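Interleukin-10-like protein (Human herpesvirus 5, PDB 1LQS) mimics the host cytokine interleukin-10, binding the human IL-10 receptor and exploiting its immunosuppressive signalling to help the virus evade immunity. Local coordinates at residues 23-28 and 101-106. Residues are numbered along the deposited sequence; the frame is centred on the assembly and turned at random.
Sequences DYATRL and SIYKDM
The hydroxyl of S101 is gripped side-on by one guanidinium: NE and NH2 of R27 both donate to OG, each at 3.1 Å and with OG almost in the guanidinium plane. NH2 also forms a salt bridge to D105, reaching OD1 at 2.6 Å from above the carboxylate plane, and the two flat groups stand 76° apart rather than lying coplanar as in a two-pronged arginine-carboxylate pair. With its chain bent at chi2 and chi3 (116° and 113°), R27 presents one guanidinium face to I102 CA, and a weak bond from NH1 to D23 O ties it to its own segment. Nearer the backbone of R27, its CB packs against CG1 and CD1 of I102. Y24 CD2 lies 3.6 Å from I102 CG2, and the ring also touches D105 CB and M106 CG; its hydroxyl is hydrogen-bonded to Q18 O. In the intertwined IL-10 dimer, L149 of the second subunit packs on I102 and M106, and L153 of that subunit on Y24. R27 thus links the start of helix 25-42 to the end of helix 89-106; with D23 OD1 4.3 Å from D105 OD1, it probably also offsets negative charge.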
ATOM      1  N   ASP C  23       2.647  18.902  13.617  1.00 47.72           N
ATOM      2  CA  ASP C  23       2.629  18.814  15.074  1.00 47.10           C
ATOM      3  C   ASP C  23       3.846  18.116  15.683  1.00 46.34           C
ATOM      4  O   ASP C  23       4.013  18.093  16.905  1.00 45.52           O
ATOM      5  CB  ASP C  23       1.339  18.116  15.526  1.00 49.29           C
ATOM      6  CG  ASP C  23       0.694  18.791  16.743  1.00 53.58           C
ATOM      7  OD1 ASP C  23       0.678  18.180  17.846  1.00 53.44           O
ATOM      8  OD2 ASP C  23       0.202  19.938  16.591  1.00 54.20           O
ATOM      9  N   TYR C  24       4.704  17.554  14.838  1.00 44.93           N
ATOM     10  CA  TYR C  24       5.887  16.866  15.329  1.00 42.60           C
ATOM     11  C   TYR C  24       7.179  17.599  14.977  1.00 42.13           C
ATOM     12  O   TYR C  24       8.269  17.146  15.333  1.00 43.17           O
ATOM     13  CB  TYR C  24       5.936  15.445  14.763  1.00 41.57           C
ATOM     14  CG  TYR C  24       4.733  14.613  15.122  1.00 42.08           C
ATOM     15  CD1 TYR C  24       3.611  14.562  14.287  1.00 41.46           C
ATOM     16  CD2 TYR C  24       4.690  13.912  16.324  1.00 42.36           C
ATOM     17  CE1 TYR C  24       2.480  13.843  14.647  1.00 40.31           C
ATOM     18  CE2 TYR C  24       3.568  13.191  16.691  1.00 42.02           C
ATOM     19  CZ  TYR C  24       2.467  13.160  15.853  1.00 42.31           C
ATOM     20  OH  TYR C  24       1.354  12.457  16.251  1.00 44.39           O
ATOM     21  N   ALA C  25       7.058  18.739  14.300  1.00 40.39           N
ATOM     22  CA  ALA C  25       8.225  19.510  13.882  1.00 39.01           C
ATOM     23  C   ALA C  25       9.166  20.023  14.994  1.00 37.91           C
ATOM     24  O   ALA C  25      10.387  19.883  14.876  1.00 38.00           O
ATOM     25  CB  ALA C  25       7.785  20.659  12.993  1.00 37.14           C
ATOM     26  N   THR C  26       8.627  20.587  16.070  1.00 36.45           N
ATOM     27  CA  THR C  26       9.490  21.113  17.129  1.00 36.65           C
ATOM     28  C   THR C  26      10.234  20.034  17.903  1.00 38.01           C
ATOM     29  O   THR C  26      11.409  20.213  18.249  1.00 37.98           O
ATOM     30  CB  THR C  26       8.719  22.003  18.126  1.00 35.24           C
ATOM     31  OG1 THR C  26       8.135  23.107  17.429  1.00 33.49           O
ATOM     32  CG2 THR C  26       9.675  22.568  19.168  1.00 35.85           C
ATOM     33  N   ARG C  27       9.564  18.921  18.184  1.00 38.39           N
ATOM     34  CA  ARG C  27      10.221  17.836  18.894  1.00 36.54           C
ATOM     35  C   ARG C  27      11.228  17.204  17.949  1.00 35.20           C
ATOM     36  O   ARG C  27      12.294  16.749  18.369  1.00 34.25           O
ATOM     37  CB  ARG C  27       9.211  16.800  19.373  1.00 36.04           C
ATOM     38  CG  ARG C  27       8.341  17.301  20.511  1.00 37.36           C
ATOM     39  CD  ARG C  27       6.894  17.355  20.072  1.00 38.98           C
ATOM     40  NE  ARG C  27       6.088  16.374  20.787  1.00 39.69           N
ATOM     41  CZ  ARG C  27       4.910  15.939  20.363  1.00 40.32           C
ATOM     42  NH1 ARG C  27       4.410  16.392  19.223  1.00 38.36           N
ATOM     43  NH2 ARG C  27       4.231  15.064  21.089  1.00 40.55           N
ATOM     44  N   LEU C  28      10.897  17.167  16.670  1.00 33.46           N
ATOM     45  CA  LEU C  28      11.847  16.622  15.726  1.00 35.23           C
ATOM     46  C   LEU C  28      13.085  17.513  15.795  1.00 36.59           C
ATOM     47  O   LEU C  28      14.214  17.027  15.747  1.00 38.41           O
ATOM     48  CB  LEU C  28      11.281  16.645  14.314  1.00 34.94           C
ATOM     49  CG  LEU C  28      10.382  15.483  13.921  1.00 35.72           C
ATOM     50  CD1 LEU C  28       9.724  15.756  12.573  1.00 37.13           C
ATOM     51  CD2 LEU C  28      11.219  14.238  13.861  1.00 35.83           C
ATOM     52  N   SER C 101       7.600  11.557  23.882  1.00 46.28           N
ATOM     53  CA  SER C 101       6.535  12.512  23.620  1.00 46.63           C
ATOM     54  C   SER C 101       5.942  12.275  22.237  1.00 47.19           C
ATOM     55  O   SER C 101       4.718  12.253  22.069  1.00 46.48           O
ATOM     56  CB  SER C 101       7.079  13.937  23.718  1.00 47.22           C
ATOM     57  OG  SER C 101       6.052  14.892  23.533  1.00 47.23           O
ATOM     58  N   ILE C 102       6.815  12.098  21.249  1.00 46.66           N
ATOM     59  CA  ILE C 102       6.374  11.844  19.882  1.00 46.32           C
ATOM     60  C   ILE C 102       5.579  10.528  19.762  1.00 47.07           C
ATOM     61  O   ILE C 102       4.518  10.500  19.138  1.00 46.47           O
ATOM     62  CB  ILE C 102       7.578  11.801  18.907  1.00 44.58           C
ATOM     63  CG1 ILE C 102       8.295  13.149  18.921  1.00 43.75           C
ATOM     64  CG2 ILE C 102       7.105  11.486  17.498  1.00 42.58           C
ATOM     65  CD1 ILE C 102       9.405  13.258  17.918  1.00 41.87           C
ATOM     66  N   TYR C 103       6.086   9.451  20.372  1.00 45.99           N
ATOM     67  CA  TYR C 103       5.422   8.148  20.316  1.00 44.89           C
ATOM     68  C   TYR C 103       4.003   8.152  20.871  1.00 45.50           C
ATOM     69  O   TYR C 103       3.094   7.602  20.254  1.00 46.01           O
ATOM     70  CB  TYR C 103       6.231   7.094  21.068  1.00 43.68           C
ATOM     71  CG  TYR C 103       5.767   5.673  20.796  1.00 41.82           C
ATOM     72  CD1 TYR C 103       5.821   5.138  19.509  1.00 41.69           C
ATOM     73  CD2 TYR C 103       5.279   4.869  21.815  1.00 39.87           C
ATOM     74  CE1 TYR C 103       5.402   3.846  19.245  1.00 40.74           C
ATOM     75  CE2 TYR C 103       4.857   3.573  21.558  1.00 40.65           C
ATOM     76  CZ  TYR C 103       4.923   3.067  20.268  1.00 40.37           C
ATOM     77  OH  TYR C 103       4.515   1.780  20.002  1.00 38.85           O
ATOM     78  N   LYS C 104       3.816   8.752  22.042  1.00 46.09           N
ATOM     79  CA  LYS C 104       2.497   8.819  22.652  1.00 46.68           C
ATOM     80  C   LYS C 104       1.516   9.525  21.727  1.00 46.91           C
ATOM     81  O   LYS C 104       0.340   9.165  21.681  1.00 48.01           O
ATOM     82  CB  LYS C 104       2.561   9.551  23.997  1.00 48.36           C
ATOM     83  CG  LYS C 104       3.335   8.779  25.068  1.00 51.77           C
ATOM     84  CD  LYS C 104       3.316   9.483  26.418  1.00 53.91           C
ATOM     85  CE  LYS C 104       4.098   8.686  27.456  1.00 54.58           C
ATOM     86  NZ  LYS C 104       4.153   9.354  28.790  1.00 55.07           N
ATOM     87  N   ASP C 105       1.998  10.527  20.989  1.00 46.14           N
ATOM     88  CA  ASP C 105       1.144  11.263  20.056  1.00 44.69           C
ATOM     89  C   ASP C 105       0.894  10.513  18.755  1.00 44.42           C
ATOM     90  O   ASP C 105      -0.159  10.660  18.147  1.00 44.41           O
ATOM     91  CB  ASP C 105       1.746  12.628  19.731  1.00 43.70           C
ATOM     92  CG  ASP C 105       1.343  13.689  20.728  1.00 44.40           C
ATOM     93  OD1 ASP C 105       1.674  14.875  20.485  1.00 42.11           O
ATOM     94  OD2 ASP C 105       0.701  13.331  21.750  1.00 43.37           O
ATOM     95  N   MET C 106       1.867   9.723  18.322  1.00 45.31           N
ATOM     96  CA  MET C 106       1.720   8.959  17.096  1.00 46.71           C
ATOM     97  C   MET C 106       0.700   7.816  17.227  1.00 48.64           C
ATOM     98  O   MET C 106       0.000   7.495  16.258  1.00 47.98           O
ATOM     99  CB  MET C 106       3.067   8.390  16.670  1.00 46.60           C
ATOM    100  CG  MET C 106       4.027   9.388  16.063  1.00 43.72           C
ATOM    101  SD  MET C 106       5.552   8.506  15.657  1.00 42.59           S
ATOM    102  CE  MET C 106       5.015   7.545  14.254  1.00 41.84           C
TER